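Local coordinates for protein cytidine deaminase (Burkholderia pseudomallei, PDB 3DMO) that probably salvages cytidine and 2'-deoxycytidine for UMP synthesis, deaminating them hydrolytically to uridine and 2'-deoxyuridine with the help of a zinc ion, at residues 77-83 with 106-112; 20-25 with 46-50. All blocks are in the same frame, centred on the assembly; numbering follows the deposited sequence.

Interaction 1: 77-83 with 106-112; sequences PGEFAAI and LGKPTLE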
# COMPACT_ATOMS: atom_id res chain seq x y z
N PRO A 77 -4.34 -14.48 -13.89
CA PRO A 77 -3.30 -13.79 -14.64
C PRO A 77 -3.16 -14.27 -16.08
O PRO A 77 -3.13 -15.49 -16.35
CB PRO A 77 -2.03 -14.12 -13.85
CG PRO A 77 -2.52 -14.25 -12.43
CD PRO A 77 -3.88 -14.90 -12.55
N GLY A 78 -3.09 -13.31 -17.00
CA GLY A 78 -2.93 -13.61 -18.42
C GLY A 78 -4.24 -13.72 -19.18
O GLY A 78 -4.22 -13.92 -20.40
N GLU A 79 -5.37 -13.59 -18.49
CA GLU A 79 -6.68 -13.70 -19.14
C GLU A 79 -7.29 -12.38 -19.58
O GLU A 79 -8.49 -12.30 -19.84
CB GLU A 79 -7.67 -14.45 -18.25
CG GLU A 79 -7.35 -15.91 -18.09
CD GLU A 79 -8.53 -16.70 -17.60
OE1 GLU A 79 -8.89 -16.60 -16.41
OE2 GLU A 79 -9.09 -17.45 -18.42
N PHE A 80 -6.45 -11.34 -19.67
CA PHE A 80 -6.92 -10.00 -20.05
C PHE A 80 -6.37 -9.56 -21.40
O PHE A 80 -5.19 -9.73 -21.70
CB PHE A 80 -6.61 -8.99 -18.94
CG PHE A 80 -7.02 -9.48 -17.59
CD1 PHE A 80 -6.06 -9.90 -16.67
CD2 PHE A 80 -8.36 -9.59 -17.26
CE1 PHE A 80 -6.44 -10.39 -15.42
CE2 PHE A 80 -8.76 -10.08 -16.02
CZ PHE A 80 -7.79 -10.48 -15.10
N ALA A 81 -7.27 -9.02 -22.23
CA ALA A 81 -6.91 -8.55 -23.56
C ALA A 81 -6.41 -7.10 -23.55
O ALA A 81 -5.41 -6.78 -24.20
CB ALA A 81 -8.10 -8.67 -24.49
N ALA A 82 -7.11 -6.24 -22.82
CA ALA A 82 -6.82 -4.80 -22.82
C ALA A 82 -7.40 -4.12 -21.60
O ALA A 82 -8.42 -4.57 -21.04
CB ALA A 82 -7.36 -4.14 -24.10
N ILE A 83 -6.77 -3.01 -21.22
CA ILE A 83 -7.30 -2.11 -20.20
C ILE A 83 -7.24 -0.67 -20.70
O ILE A 83 -6.24 -0.27 -21.29
CB ILE A 83 -6.57 -2.29 -18.83
CG1 ILE A 83 -7.29 -1.55 -17.70
CG2 ILE A 83 -5.09 -1.92 -18.94
CD1 ILE A 83 -6.75 -1.88 -16.30
N LEU A 106 -0.65 -9.36 -13.21
CA LEU A 106 -1.95 -9.89 -13.56
C LEU A 106 -2.24 -9.92 -15.07
O LEU A 106 -2.90 -10.84 -15.56
CB LEU A 106 -3.05 -9.14 -12.81
CG LEU A 106 -2.98 -9.22 -11.27
CD1 LEU A 106 -4.14 -8.44 -10.65
CD2 LEU A 106 -3.00 -10.68 -10.80
N GLY A 107 -1.70 -8.96 -15.81
CA GLY A 107 -1.96 -8.87 -17.25
C GLY A 107 -0.85 -9.41 -18.12
O GLY A 107 -1.07 -9.67 -19.31
N LYS A 108 0.34 -9.59 -17.53
CA LYS A 108 1.59 -9.96 -18.23
C LYS A 108 2.14 -8.77 -19.05
O LYS A 108 1.39 -7.85 -19.39
CB LYS A 108 1.43 -11.22 -19.10
CG LYS A 108 0.77 -12.42 -18.42
CD LYS A 108 1.58 -12.90 -17.23
CE LYS A 108 0.77 -13.85 -16.37
NZ LYS A 108 1.16 -15.28 -16.57
N PRO A 109 3.45 -8.78 -19.36
CA PRO A 109 4.06 -7.68 -20.13
C PRO A 109 3.32 -7.28 -21.42
O PRO A 109 3.34 -6.11 -21.80
CB PRO A 109 5.45 -8.23 -20.46
CG PRO A 109 5.76 -9.09 -19.30
CD PRO A 109 4.46 -9.77 -18.96
N THR A 110 2.68 -8.24 -22.07
CA THR A 110 1.99 -7.99 -23.34
C THR A 110 0.59 -7.39 -23.23
O THR A 110 -0.04 -7.14 -24.26
CB THR A 110 1.93 -9.28 -24.21
OG1 THR A 110 1.37 -10.34 -23.44
CG2 THR A 110 3.34 -9.68 -24.68
N LEU A 111 0.08 -7.18 -22.01
CA LEU A 111 -1.24 -6.56 -21.87
C LEU A 111 -1.29 -5.21 -22.59
O LEU A 111 -0.42 -4.37 -22.37
CB LEU A 111 -1.63 -6.38 -20.40
CG LEU A 111 -2.94 -5.64 -20.13
CD1 LEU A 111 -4.14 -6.51 -20.43
CD2 LEU A 111 -3.01 -5.10 -18.70
N GLU A 112 -2.29 -5.02 -23.44
CA GLU A 112 -2.48 -3.75 -24.15
C GLU A 112 -3.09 -2.73 -23.19
O GLU A 112 -4.08 -3.01 -22.52
CB GLU A 112 -3.39 -3.95 -25.37
CG GLU A 112 -3.63 -2.68 -26.17
CD GLU A 112 -4.53 -2.91 -27.38
OE1 GLU A 112 -5.70 -3.32 -27.19
OE2 GLU A 112 -4.08 -2.66 -28.52
O HOH W 1 -3.60 -10.67 -19.67
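Leu-111 sends both methyls against the side chains of strand 80-87: CD1 lies 3.8 Å from CB of Phe-80 and close to that residue's carbonyl oxygen, while CD2 meets CG2 of Ile-83 at 3.8 Å. Its CG stands anti to the backbone N (chi1 175°), which carries the fork away from the turn 108-111 and in among the strand side chains. The Phe-80 ring turns its edge to the end of helix 97-107, with CD1 3.5 Å from Leu-106 O, an oxygen lying in the ring plane. That same oxygen accepts the N-H of Gly-78 (N to O 2.9 Å). Lys-108, bent at chi2, lays its aliphatic chain along Gly-78 and brings CE to 3.8 Å from CB of Pro-77. A water donates to Phe-80 O and Gly-107 O, bridging the two backbones where they diverge. Farther on, Ile-83 N bonds to Glu-112 O at 3.0 Å, opening the parallel pairing; the extended Glu-112 passes Ala-82 and its OE1 is hydrogen-bonded to His-6 of the N-terminal polyhistidine tag. Backbone hydrogen bonds thus fasten the contact at both ends, and Leu-111 packs against Phe-80 and Ile-83, pairing polar backbone beside apolar side chains.

Interaction 2: 20-25 with 46-50; sequences AAREKA and FHGCN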
# COMPACT_ATOMS: atom_id res chain seq x y z
N ALA A 20 -17.36 5.77 -18.23
CA ALA A 20 -18.53 5.40 -17.43
C ALA A 20 -18.12 4.91 -16.04
O ALA A 20 -18.78 5.24 -15.06
CB ALA A 20 -19.39 4.35 -18.16
N ALA A 21 -17.03 4.13 -15.98
CA ALA A 21 -16.44 3.66 -14.72
C ALA A 21 -16.02 4.83 -13.83
O ALA A 21 -16.33 4.86 -12.63
CB ALA A 21 -15.24 2.76 -15.01
N ARG A 22 -15.34 5.80 -14.44
CA ARG A 22 -14.84 7.00 -13.76
C ARG A 22 -15.93 7.73 -12.99
O ARG A 22 -15.67 8.26 -11.91
CB ARG A 22 -14.16 7.93 -14.76
CG ARG A 22 -13.65 9.24 -14.17
CD ARG A 22 -12.83 10.04 -15.18
NE ARG A 22 -12.56 11.39 -14.69
CZ ARG A 22 -13.37 12.44 -14.83
NH1 ARG A 22 -14.53 12.31 -15.47
NH2 ARG A 22 -13.04 13.62 -14.34
N GLU A 23 -17.14 7.75 -13.54
CA GLU A 23 -18.26 8.46 -12.90
C GLU A 23 -18.62 7.92 -11.51
O GLU A 23 -19.21 8.63 -10.70
CB GLU A 23 -19.50 8.43 -13.81
CG GLU A 23 -19.37 9.27 -15.08
CD GLU A 23 -19.15 10.74 -14.77
OE1 GLU A 23 -18.04 11.26 -15.06
OE2 GLU A 23 -20.08 11.38 -14.23
N LYS A 24 -18.24 6.68 -11.24
CA LYS A 24 -18.56 6.02 -9.99
C LYS A 24 -17.45 6.12 -8.93
O LYS A 24 -17.59 5.57 -7.84
CB LYS A 24 -18.92 4.55 -10.26
CG LYS A 24 -20.20 4.43 -11.09
CD LYS A 24 -20.56 3.00 -11.47
CE LYS A 24 -19.80 2.52 -12.72
NZ LYS A 24 -19.93 1.03 -12.92
N ALA A 25 -16.38 6.85 -9.25
CA ALA A 25 -15.26 7.02 -8.33
C ALA A 25 -15.69 7.56 -6.97
O ALA A 25 -16.64 8.33 -6.86
CB ALA A 25 -14.21 7.92 -8.93
N PHE A 46 -14.86 -5.25 -17.21
CA PHE A 46 -14.91 -4.88 -15.80
C PHE A 46 -14.55 -3.41 -15.61
O PHE A 46 -13.53 -2.96 -16.12
CB PHE A 46 -13.96 -5.77 -14.98
CG PHE A 46 -14.43 -7.19 -14.86
CD1 PHE A 46 -15.21 -7.59 -13.77
CD2 PHE A 46 -14.12 -8.12 -15.84
CE1 PHE A 46 -15.66 -8.90 -13.66
CE2 PHE A 46 -14.57 -9.43 -15.74
CZ PHE A 46 -15.34 -9.81 -14.64
N HIS A 47 -15.42 -2.69 -14.90
CA HIS A 47 -15.18 -1.29 -14.53
C HIS A 47 -14.30 -1.22 -13.28
O HIS A 47 -14.42 -2.04 -12.37
CB HIS A 47 -16.49 -0.59 -14.19
CG HIS A 47 -17.31 -0.21 -15.37
ND1 HIS A 47 -16.93 -0.48 -16.67
CD2 HIS A 47 -18.52 0.41 -15.46
CE1 HIS A 47 -17.86 -0.03 -17.50
NE2 HIS A 47 -18.83 0.51 -16.79
N GLY A 48 -13.44 -0.21 -13.24
CA GLY A 48 -12.72 0.12 -12.03
C GLY A 48 -12.72 1.63 -11.86
O GLY A 48 -12.77 2.38 -12.83
N CYS A 49 -12.69 2.07 -10.61
CA CYS A 49 -12.55 3.48 -10.30
C CYS A 49 -11.68 3.59 -9.06
O CYS A 49 -11.49 2.61 -8.32
CB CYS A 49 -13.93 4.11 -10.07
SG CYS A 49 -14.86 3.35 -8.72
N ASN A 50 -11.11 4.78 -8.83
CA ASN A 50 -10.37 4.98 -7.59
C ASN A 50 -11.32 5.03 -6.39
O ASN A 50 -12.48 5.44 -6.52
CB ASN A 50 -9.40 6.18 -7.66
CG ASN A 50 -10.07 7.48 -8.07
OD1 ASN A 50 -11.01 7.50 -8.87
ND2 ASN A 50 -9.56 8.60 -7.54
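The end of helix 11-22 and the turn after it pack on strand 45-49, an outermost strand of the chain's sheet, and lead to the predicted substrate site at Asn-50. Ala-21 and His-47 make the main side-chain contact at the helix end. The methyl CB of Ala-21 sits over one face of the imidazole in a CH-pi contact, 4.0 Å from the ring centroid and 28° off its normal, and also touches Gly-48 O. Lys-24 approaches the same ring differently: it crosses the histidine side chain at about a right angle, and NZ arrives at the ring edge, in plane, 3.0 Å from CD2. The bend at chi3 (-83°) turns the ammonium group there, and its hydrogen bond is made to Ala-72 O of the second subunit. The approach to the histidine would be expected to disfavour a positive charge on the ring.

Two residues on, Cys-49 points its CB at the turn, 3.6 Å from both Ala-21 O and Ala-25 CA. Its sulfur, placed between the backbone N and the carbonyl carbon (chi1 60°), rests 3.6 Å from Lys-24 O, an oxygen that accepts a hydrogen bond from Arg-76 of the second subunit. Ala-25 then sets its methyl against the amide of Asn-50, with CB 3.2 Å from OD1. That amide is held at both ends, OD1 by Val-34 N and ND2 by Phe-32 O; ND2 also bonds a diol, probably from the crystallisation liquor. No hydrogen bond joins the two segments; the fit rests on the alanine methyls and Cys-49 together with the larger His-47 and Lys-24. This is the helix-on-sheet packing of the cytidine deaminase fold, in which the C-terminal end of the first helix packs on the strand that is outermost within the chain and runs into the predicted nucleoside site.

Both interactions reach the same mixed sheet, with their centres about 19 Å apart and on opposite sides of the chain's centre. Interaction 1 ties the inner strand 80-87 to the helix and strand that follow it, and it is only partly buried, with Gly-78 and Lys-108 exposed. Interaction 2 is the more buried and sets helix 11-22 and its turn against the outermost strand 45-49. Backbone hydrogen bonds and a bridging water mark the first; the second relies on van der Waals and CH-pi contacts. Each touches the second subunit, by packing in 77-83 with 106-112, but through hydrogen bonds as well in 20-25 with 46-50.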